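Long-range contacts in putative methyltransferase (Emericella variicolor, PDB 7DMB), which binds S-adenosyl-L-homocysteine and probably transfers methyl groups, acting in trans with a polyketide synthase in calbistrin biosynthesis: residues P141-V149 against Y319-L327; Q59-L68 against Y106-L115. One frame throughout, in Å; residues are numbered along the deposited sequence.

Interaction 1: residues P141-V149 against Y319-L327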
loop_
_atom_site.group_PDB
_atom_site.type_symbol
_atom_site.label_atom_id
_atom_site.label_comp_id
_atom_site.label_asym_id
_atom_site.label_seq_id
_atom_site.Cartn_x
_atom_site.Cartn_y
_atom_site.Cartn_z
ATOM N N PRO A 141 -0.166 -14.777 3.518
ATOM C CA PRO A 141 -0.334 -13.627 4.419
ATOM C C PRO A 141 -1.690 -12.957 4.327
ATOM O O PRO A 141 -2.162 -12.417 5.337
ATOM C CB PRO A 141 0.772 -12.659 3.971
ATOM C CG PRO A 141 0.986 -12.996 2.528
ATOM C CD PRO A 141 0.835 -14.498 2.468
ATOM N N VAL A 142 -2.310 -12.919 3.147
ATOM C CA VAL A 142 -3.594 -12.234 3.055
ATOM C C VAL A 142 -4.744 -13.064 3.618
ATOM O O VAL A 142 -5.823 -12.513 3.839
ATOM C CB VAL A 142 -3.883 -11.803 1.602
ATOM C CG1 VAL A 142 -2.868 -10.768 1.169
ATOM C CG2 VAL A 142 -3.858 -12.986 0.650
ATOM N N ILE A 143 -4.547 -14.357 3.865
ATOM C CA ILE A 143 -5.551 -15.187 4.527
ATOM C C ILE A 143 -5.267 -15.320 6.016
ATOM O O ILE A 143 -6.183 -15.255 6.840
ATOM C CB ILE A 143 -5.618 -16.569 3.849
ATOM C CG1 ILE A 143 -6.055 -16.416 2.390
ATOM C CG2 ILE A 143 -6.563 -17.521 4.610
ATOM C CD1 ILE A 143 -7.356 -15.665 2.219
ATOM N N GLU A 144 -3.987 -15.489 6.357
ATOM C CA GLU A 144 -3.567 -15.633 7.743
ATOM C C GLU A 144 -3.717 -14.340 8.508
ATOM O O GLU A 144 -3.977 -14.366 9.717
ATOM C CB GLU A 144 -2.098 -16.095 7.808
ATOM C CG GLU A 144 -1.649 -16.509 9.189
ATOM C CD GLU A 144 -2.249 -17.843 9.605
ATOM O OE1 GLU A 144 -2.994 -18.445 8.803
ATOM O OE2 GLU A 144 -1.962 -18.298 10.724
ATOM N N GLY A 145 -3.524 -13.206 7.829
ATOM C CA GLY A 145 -3.621 -11.902 8.441
ATOM C C GLY A 145 -4.968 -11.676 9.100
ATOM O O GLY A 145 -5.064 -11.421 10.303
ATOM N N PRO A 146 -6.040 -11.749 8.316
ATOM C CA PRO A 146 -7.376 -11.571 8.925
ATOM C C PRO A 146 -7.676 -12.592 10.021
ATOM O O PRO A 146 -8.264 -12.234 11.052
ATOM C CB PRO A 146 -8.339 -11.693 7.727
ATOM C CG PRO A 146 -7.511 -12.245 6.596
ATOM C CD PRO A 146 -6.090 -11.853 6.848
ATOM N N TRP A 147 -7.243 -13.842 9.847
ATOM C CA TRP A 147 -7.413 -14.839 10.900
ATOM C C TRP A 147 -6.794 -14.357 12.209
ATOM O O TRP A 147 -7.421 -14.434 13.280
ATOM C CB TRP A 147 -6.800 -16.181 10.484
ATOM C CG TRP A 147 -6.550 -17.029 11.688
ATOM C CD1 TRP A 147 -5.390 -17.118 12.417
ATOM C CD2 TRP A 147 -7.509 -17.840 12.361
ATOM N NE1 TRP A 147 -5.577 -17.953 13.488
ATOM C CE2 TRP A 147 -6.867 -18.414 13.473
ATOM C CE3 TRP A 147 -8.854 -18.146 12.124
ATOM C CZ2 TRP A 147 -7.519 -19.290 14.341
ATOM C CZ3 TRP A 147 -9.506 -19.015 12.995
ATOM C CH2 TRP A 147 -8.837 -19.577 14.084
ATOM N N ARG A 148 -5.566 -13.835 12.134
ATOM C CA ARG A 148 -4.889 -13.320 13.329
ATOM C C ARG A 148 -5.619 -12.125 13.938
ATOM O O ARG A 148 -5.606 -11.951 15.164
ATOM C CB ARG A 148 -3.452 -12.902 13.006
ATOM C CG ARG A 148 -2.456 -14.012 12.727
ATOM C CD ARG A 148 -1.058 -13.383 12.602
ATOM N NE ARG A 148 -0.066 -14.359 12.173
ATOM C CZ ARG A 148 1.206 -14.093 11.921
ATOM N NH1 ARG A 148 1.675 -12.858 12.032
ATOM N NH2 ARG A 148 2.008 -15.080 11.548
ATOM N N VAL A 149 -6.208 -11.263 13.106
ATOM C CA VAL A 149 -6.965 -10.137 13.641
ATOM C C VAL A 149 -8.153 -10.649 14.445
ATOM O O VAL A 149 -8.393 -10.227 15.583
ATOM C CB VAL A 149 -7.408 -9.202 12.504
ATOM C CG1 VAL A 149 -8.569 -8.323 12.973
ATOM C CG2 VAL A 149 -6.223 -8.373 12.014
ATOM N N TYR A 319 -11.340 -4.611 2.831
ATOM C CA TYR A 319 -10.356 -5.530 3.396
ATOM C C TYR A 319 -9.287 -4.766 4.166
ATOM O O TYR A 319 -8.843 -5.206 5.232
ATOM C CB TYR A 319 -9.738 -6.396 2.290
ATOM C CG TYR A 319 -8.583 -7.286 2.741
ATOM C CD1 TYR A 319 -8.785 -8.307 3.650
ATOM C CD2 TYR A 319 -7.292 -7.107 2.235
ATOM C CE1 TYR A 319 -7.754 -9.120 4.061
ATOM C CE2 TYR A 319 -6.239 -7.928 2.648
ATOM C CZ TYR A 319 -6.483 -8.931 3.558
ATOM O OH TYR A 319 -5.466 -9.748 3.988
ATOM N N VAL A 320 -8.879 -3.601 3.660
ATOM C CA VAL A 320 -7.847 -2.829 4.348
ATOM C C VAL A 320 -8.410 -2.201 5.620
ATOM O O VAL A 320 -7.733 -2.164 6.653
ATOM C CB VAL A 320 -7.231 -1.780 3.402
ATOM C CG1 VAL A 320 -5.975 -1.191 4.020
ATOM C CG2 VAL A 320 -6.866 -2.451 2.087
ATOM N N ASP A 321 -9.658 -1.719 5.575
ATOM C CA ASP A 321 -10.317 -1.257 6.791
ATOM C C ASP A 321 -10.320 -2.343 7.854
ATOM O O ASP A 321 -10.036 -2.080 9.027
ATOM C CB ASP A 321 -11.758 -0.820 6.500
ATOM C CG ASP A 321 -11.838 0.221 5.417
ATOM O OD1 ASP A 321 -12.116 1.390 5.746
ATOM O OD2 ASP A 321 -11.610 -0.133 4.241
ATOM N N PHE A 322 -10.659 -3.573 7.462
ATOM C CA PHE A 322 -10.651 -4.673 8.419
ATOM C C PHE A 322 -9.255 -4.899 8.993
ATOM O O PHE A 322 -9.098 -5.128 10.202
ATOM C CB PHE A 322 -11.162 -5.948 7.752
ATOM C CG PHE A 322 -11.078 -7.151 8.634
ATOM C CD1 PHE A 322 -12.118 -7.454 9.491
ATOM C CD2 PHE A 322 -9.945 -7.965 8.632
ATOM C CE1 PHE A 322 -12.047 -8.547 10.327
ATOM C CE2 PHE A 322 -9.868 -9.049 9.469
ATOM C CZ PHE A 322 -10.927 -9.345 10.318
ATOM N N MET A 323 -8.226 -4.816 8.145
ATOM C CA MET A 323 -6.906 -5.287 8.546
ATOM C C MET A 323 -6.186 -4.283 9.423
ATOM O O MET A 323 -5.428 -4.669 10.317
ATOM C CB MET A 323 -6.056 -5.597 7.307
ATOM C CG MET A 323 -6.330 -6.958 6.702
ATOM S SD MET A 323 -6.164 -8.309 7.877
ATOM C CE MET A 323 -4.487 -8.027 8.461
ATOM N N VAL A 324 -6.361 -2.993 9.159
ATOM C CA VAL A 324 -5.599 -1.967 9.861
ATOM C C VAL A 324 -6.483 -1.029 10.672
ATOM O O VAL A 324 -5.965 -0.129 11.334
ATOM C CB VAL A 324 -4.711 -1.171 8.883
ATOM C CG1 VAL A 324 -3.849 -2.125 8.054
ATOM C CG2 VAL A 324 -5.570 -0.371 7.977
ATOM N N GLY A 325 -7.797 -1.246 10.685
ATOM C CA GLY A 325 -8.692 -0.393 11.457
ATOM C C GLY A 325 -8.409 -0.376 12.948
ATOM O O GLY A 325 -8.797 0.568 13.637
ATOM N N LEU A 326 -7.738 -1.397 13.466
ATOM C CA LEU A 326 -7.424 -1.419 14.886
ATOM C C LEU A 326 -6.297 -0.459 15.250
ATOM O O LEU A 326 -6.012 -0.291 16.442
ATOM C CB LEU A 326 -7.084 -2.861 15.312
ATOM C CG LEU A 326 -8.281 -3.829 15.443
ATOM C CD1 LEU A 326 -7.825 -5.282 15.584
ATOM C CD2 LEU A 326 -9.195 -3.436 16.605
ATOM N N LEU A 327 -5.666 0.196 14.255
ATOM C CA LEU A 327 -4.672 1.245 14.488
ATOM C C LEU A 327 -5.327 2.626 14.534
ATOM O O LEU A 327 -6.196 2.933 13.697
ATOM C CB LEU A 327 -3.606 1.233 13.401
ATOM C CG LEU A 327 -2.998 -0.146 13.188
ATOM C CD1 LEU A 327 -1.995 -0.137 12.030
ATOM C CD2 LEU A 327 -2.353 -0.603 14.488
#

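Interaction 2: residues Q59-L68 against Y106-L115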
loop_
_atom_site.group_PDB
_atom_site.type_symbol
_atom_site.label_atom_id
_atom_site.label_comp_id
_atom_site.label_asym_id
_atom_site.label_seq_id
_atom_site.Cartn_x
_atom_site.Cartn_y
_atom_site.Cartn_z
ATOM N N GLN A 59 -8.890 -12.234 -4.943
ATOM C CA GLN A 59 -9.587 -11.133 -4.270
ATOM C C GLN A 59 -10.885 -11.597 -3.622
ATOM O O GLN A 59 -11.267 -11.096 -2.558
ATOM C CB GLN A 59 -9.898 -10.008 -5.260
ATOM C CG GLN A 59 -8.716 -9.129 -5.664
ATOM C CD GLN A 59 -9.172 -7.877 -6.389
ATOM O OE1 GLN A 59 -10.092 -7.209 -5.948
ATOM N NE2 GLN A 59 -8.526 -7.553 -7.499
ATOM N N GLU A 60 -11.608 -12.499 -4.279
ATOM C CA GLU A 60 -12.822 -13.064 -3.694
ATOM C C GLU A 60 -12.505 -14.088 -2.617
ATOM O O GLU A 60 -13.284 -14.244 -1.670
ATOM C CB GLU A 60 -13.690 -13.698 -4.778
ATOM C CG GLU A 60 -14.313 -12.676 -5.707
ATOM C CD GLU A 60 -14.624 -13.233 -7.074
ATOM O OE1 GLU A 60 -14.627 -14.472 -7.227
ATOM O OE2 GLU A 60 -14.863 -12.422 -7.995
ATOM N N MET A 61 -11.378 -14.795 -2.743
ATOM C CA MET A 61 -10.923 -15.638 -1.644
ATOM C C MET A 61 -10.612 -14.791 -0.415
ATOM O O MET A 61 -10.981 -15.153 0.709
ATOM C CB MET A 61 -9.693 -16.431 -2.076
ATOM C CG MET A 61 -9.331 -17.575 -1.155
ATOM S SD MET A 61 -7.612 -18.071 -1.346
ATOM C CE MET A 61 -7.638 -18.605 -3.054
ATOM N N ILE A 62 -9.936 -13.651 -0.626
ATOM C CA ILE A 62 -9.603 -12.729 0.460
ATOM C C ILE A 62 -10.874 -12.177 1.091
ATOM O O ILE A 62 -11.046 -12.192 2.314
ATOM C CB ILE A 62 -8.705 -11.593 -0.067
ATOM C CG1 ILE A 62 -7.280 -12.089 -0.291
ATOM C CG2 ILE A 62 -8.715 -10.383 0.878
ATOM C CD1 ILE A 62 -6.436 -11.115 -1.045
ATOM N N ALA A 63 -11.773 -11.656 0.259
ATOM C CA ALA A 63 -12.987 -11.059 0.783
ATOM C C ALA A 63 -13.758 -12.075 1.607
ATOM O O ALA A 63 -14.195 -11.785 2.728
ATOM C CB ALA A 63 -13.836 -10.525 -0.370
ATOM N N ARG A 64 -13.908 -13.289 1.061
ATOM C CA ARG A 64 -14.574 -14.378 1.760
ATOM C C ARG A 64 -13.972 -14.602 3.138
ATOM O O ARG A 64 -14.702 -14.792 4.123
ATOM C CB ARG A 64 -14.477 -15.659 0.928
ATOM C CG ARG A 64 -15.057 -16.888 1.608
ATOM C CD ARG A 64 -14.812 -18.143 0.778
ATOM N NE ARG A 64 -15.371 -19.334 1.407
ATOM C CZ ARG A 64 -16.650 -19.689 1.334
ATOM N NH1 ARG A 64 -17.520 -18.946 0.660
ATOM N NH2 ARG A 64 -17.064 -20.795 1.940
ATOM N N MET A 65 -12.641 -14.549 3.227
ATOM C CA MET A 65 -11.969 -14.858 4.481
ATOM C C MET A 65 -12.174 -13.760 5.510
ATOM O O MET A 65 -12.508 -14.045 6.668
ATOM C CB MET A 65 -10.478 -15.069 4.261
ATOM C CG MET A 65 -9.765 -15.348 5.568
ATOM S SD MET A 65 -10.128 -17.027 6.137
ATOM C CE MET A 65 -9.281 -17.091 7.705
ATOM N N TRP A 66 -11.931 -12.495 5.127
ATOM C CA TRP A 66 -12.069 -11.446 6.129
ATOM C C TRP A 66 -13.526 -11.249 6.507
ATOM O O TRP A 66 -13.806 -10.850 7.637
ATOM C CB TRP A 66 -11.399 -10.132 5.684
ATOM C CG TRP A 66 -12.204 -9.191 4.803
ATOM C CD1 TRP A 66 -12.018 -8.972 3.458
ATOM C CD2 TRP A 66 -13.268 -8.312 5.204
ATOM N NE1 TRP A 66 -12.910 -8.035 3.002
ATOM C CE2 TRP A 66 -13.692 -7.615 4.051
ATOM C CE3 TRP A 66 -13.913 -8.054 6.421
ATOM C CZ2 TRP A 66 -14.730 -6.681 4.080
ATOM C CZ3 TRP A 66 -14.957 -7.120 6.442
ATOM C CH2 TRP A 66 -15.349 -6.450 5.282
ATOM N N VAL A 67 -14.466 -11.566 5.610
ATOM C CA VAL A 67 -15.878 -11.526 5.996
ATOM C C VAL A 67 -16.178 -12.602 7.042
ATOM O O VAL A 67 -16.912 -12.365 8.010
ATOM C CB VAL A 67 -16.791 -11.677 4.760
ATOM C CG1 VAL A 67 -18.237 -12.006 5.193
ATOM C CG2 VAL A 67 -16.762 -10.408 3.896
ATOM N N LEU A 68 -15.628 -13.801 6.856
ATOM C CA LEU A 68 -15.813 -14.867 7.839
ATOM C C LEU A 68 -15.240 -14.476 9.201
ATOM O O LEU A 68 -15.914 -14.621 10.232
ATOM C CB LEU A 68 -15.169 -16.157 7.331
ATOM C CG LEU A 68 -15.920 -16.965 6.272
ATOM C CD1 LEU A 68 -14.931 -17.887 5.515
ATOM C CD2 LEU A 68 -17.026 -17.795 6.926
ATOM N N TYR A 106 -23.298 -8.407 -1.417
ATOM C CA TYR A 106 -22.108 -7.862 -0.774
ATOM C C TYR A 106 -20.941 -7.936 -1.754
ATOM O O TYR A 106 -20.765 -8.967 -2.422
ATOM C CB TYR A 106 -21.756 -8.591 0.519
ATOM C CG TYR A 106 -20.732 -7.804 1.290
ATOM C CD1 TYR A 106 -21.114 -6.696 2.045
ATOM C CD2 TYR A 106 -19.369 -8.125 1.225
ATOM C CE1 TYR A 106 -20.181 -5.939 2.738
ATOM C CE2 TYR A 106 -18.422 -7.369 1.923
ATOM C CZ TYR A 106 -18.838 -6.276 2.672
ATOM O OH TYR A 106 -17.927 -5.516 3.361
ATOM N N PRO A 107 -20.153 -6.870 -1.901
ATOM C CA PRO A 107 -19.135 -6.848 -2.960
ATOM C C PRO A 107 -18.157 -8.000 -2.819
ATOM O O PRO A 107 -17.571 -8.214 -1.754
ATOM C CB PRO A 107 -18.451 -5.491 -2.760
ATOM C CG PRO A 107 -19.492 -4.645 -2.183
ATOM C CD PRO A 107 -20.302 -5.544 -1.274
ATOM N N GLN A 108 -18.027 -8.770 -3.903
ATOM C CA GLN A 108 -17.094 -9.886 -4.011
ATOM C C GLN A 108 -17.444 -11.035 -3.070
ATOM O O GLN A 108 -16.713 -12.029 -3.028
ATOM C CB GLN A 108 -15.639 -9.418 -3.777
ATOM C CG GLN A 108 -14.955 -8.889 -5.056
ATOM C CD GLN A 108 -13.576 -8.280 -4.821
ATOM O OE1 GLN A 108 -13.340 -7.621 -3.810
ATOM N NE2 GLN A 108 -12.658 -8.499 -5.767
ATOM N N VAL A 109 -18.534 -10.929 -2.307
ATOM C CA VAL A 109 -18.993 -12.063 -1.500
ATOM C C VAL A 109 -20.508 -12.206 -1.626
ATOM O O VAL A 109 -21.226 -11.959 -0.646
ATOM C CB VAL A 109 -18.606 -11.917 -0.020
ATOM C CG1 VAL A 109 -18.610 -13.272 0.651
ATOM C CG2 VAL A 109 -17.266 -11.216 0.147
ATOM N N PRO A 110 -21.029 -12.602 -2.795
ATOM C CA PRO A 110 -22.491 -12.636 -2.982
ATOM C C PRO A 110 -23.196 -13.638 -2.091
ATOM O O PRO A 110 -24.411 -13.526 -1.896
ATOM C CB PRO A 110 -22.644 -13.009 -4.465
ATOM C CG PRO A 110 -21.358 -13.740 -4.793
ATOM C CD PRO A 110 -20.310 -12.987 -4.023
ATOM N N ASP A 111 -22.472 -14.607 -1.536
ATOM C CA ASP A 111 -23.020 -15.559 -0.582
ATOM C C ASP A 111 -22.688 -15.192 0.861
ATOM O O ASP A 111 -22.663 -16.080 1.727
ATOM C CB ASP A 111 -22.518 -16.967 -0.901
ATOM C CG ASP A 111 -20.998 -17.091 -0.785
ATOM O OD1 ASP A 111 -20.278 -16.063 -0.919
ATOM O OD2 ASP A 111 -20.526 -18.223 -0.560
ATOM N N SER A 112 -22.437 -13.901 1.135
ATOM C CA SER A 112 -22.150 -13.463 2.507
ATOM C C SER A 112 -23.246 -13.898 3.479
ATOM O O SER A 112 -22.954 -14.269 4.621
ATOM C CB SER A 112 -21.955 -11.943 2.571
ATOM O OG SER A 112 -23.157 -11.219 2.321
ATOM N N GLY A 113 -24.510 -13.875 3.037
ATOM C CA GLY A 113 -25.597 -14.362 3.881
ATOM C C GLY A 113 -25.417 -15.810 4.313
ATOM O O GLY A 113 -25.624 -16.146 5.480
ATOM N N ASP A 114 -25.001 -16.685 3.388
ATOM C CA ASP A 114 -24.714 -18.068 3.777
ATOM C C ASP A 114 -23.593 -18.158 4.811
ATOM O O ASP A 114 -23.585 -19.089 5.625
ATOM C CB ASP A 114 -24.351 -18.918 2.561
ATOM C CG ASP A 114 -25.441 -18.935 1.519
ATOM O OD1 ASP A 114 -26.626 -18.816 1.894
ATOM O OD2 ASP A 114 -25.112 -19.087 0.322
ATOM N N LEU A 115 -22.636 -17.218 4.800
ATOM C CA LEU A 115 -21.570 -17.280 5.798
ATOM C C LEU A 115 -22.100 -16.912 7.179
ATOM O O LEU A 115 -21.674 -17.490 8.191
ATOM C CB LEU A 115 -20.401 -16.368 5.399
ATOM C CG LEU A 115 -19.794 -16.665 4.016
ATOM C CD1 LEU A 115 -18.505 -15.871 3.751
ATOM C CD2 LEU A 115 -19.571 -18.170 3.848
HETATM O O HOH W 1 -10.822 -8.266 -2.304
HETATM O O HOH W 2 -16.090 -14.257 -2.121
HETATM O O HOH W 3 -17.559 -16.396 -0.842
#

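Interaction 1: residues P141-V149 against Y319-L327
Tyr319 and Val142 supply the one polar link across these two helices, and a proline explains it. Pro146 has no amide hydrogen to return to the preceding turn, so helix 141-149 kinks there and Val142 O lacks its usual helical donor; Tyr319 OH donates to it instead, in a weak hydrogen bond of 2.8 Å. CG anti to the backbone N (chi1 173°) carries the Tyr319 ring toward helix 141-149, and Pro146 CG meets the edge of that ring.

The remaining contacts are van der Waals packing, mostly between apolar side chains. Pro146 CB presses on Phe322 CE2 at 3.5 Å, while Pro146 O lies at the rim of the same ring, in its plane. Met323, bent at both chi2 and chi3, curls back so that SD sits 3.5 Å from Pro146 N and CE rests on the carbonyl carbon of Gly145, where no side chain intervenes. The branches of Val149 divide the work: CG1 slides past Phe322 CZ at 3.7 Å and also meets Leu326 CD1, whereas CG2 faces the Met323 methyl.

The arrangement is a buried helix pair, crossing at 51°, that joins a proline-kinked helix of the N-terminal helical region to the short helix following strand 306-313 of the Rossmann-like methyltransferase sheet.

Interaction 2: residues Q59-L68 against Y106-L115
The side-chain amides of Gln59 and Gln108 share one direct hydrogen bond, and their other polar atoms find partners elsewhere. Gln108 NE2 donates to Gln59 OE1 at 2.9 Å in a nearly straight bond (164°); the donor stands above the acceptor's carbonyl plane, and the two amide planes are 89° apart. Gln59 NE2 is hydrogen-bonded to Ser55 OG and Phe372 O, and Gln108 OE1 accepts from a water that also donates to Gln59 O. A second water donates to Glu60 O at 2.8 Å and probably to Gln108 O, though that last distance is doubtfully short. Water thus stitches the turn to the helix backbone beside the direct bond.

The partner chain illustrates how consecutive beta turns can lead into a helix: a type II turn from Tyr106 to Val109, with Gln108 at positive phi, shares Val109 with a type I turn that delivers helix 112-117. Asp111 holds the N-cap position yet makes no capping bond with its side chain. Its carboxylate faces Arg64, whose CG lies anti to the backbone N (chi1 176°) on an extended chain. Arg64 NH1 reaches Asp111 OD2 at 3.3 Å, a weak, bent hydrogen bond within a salt bridge, and a third water accepts from NH1 while donating to Asp111 OD1 at 2.7 Å. Both partners lie at the guanidinium edge; Leu115 CD2 covers one of its faces.

Apolar contacts complete the interface: Ala63 CB meets Val109 CG2 at 3.5 Å, and Val67 CG2 touches that same methyl tip to tip. Leu115 CD1 rests against Leu68 CG, 3.8 Å away. Tyr106 OH abuts the edge of the Trp66 indole, 3.3 Å from CH2, while its hydrogen bond goes to Glu97 OE2.

How the interactions relate
From the N terminus, the first helix is 56-79, and interaction 2 closes a short, mainly helical loop when the chain, having run through helix 85-101, returns at 106-115. Interaction 1 opens only afterwards, on helix 140-157, and closes a far longer loop that holds all five parallel strands of the methyltransferase sheet. The two loops therefore lie in series, neither nested nor crossed. They nevertheless share a core: Trp66 on helix 56-79 packs on Tyr319 and Phe322, and Ile62 on Val142 and Tyr319. Helix 56-79 thus joins the 106-115 turns to both helices of interaction 1, linking the N-terminal helical region with the methyltransferase sheet, through the helix that follows strand 306-313.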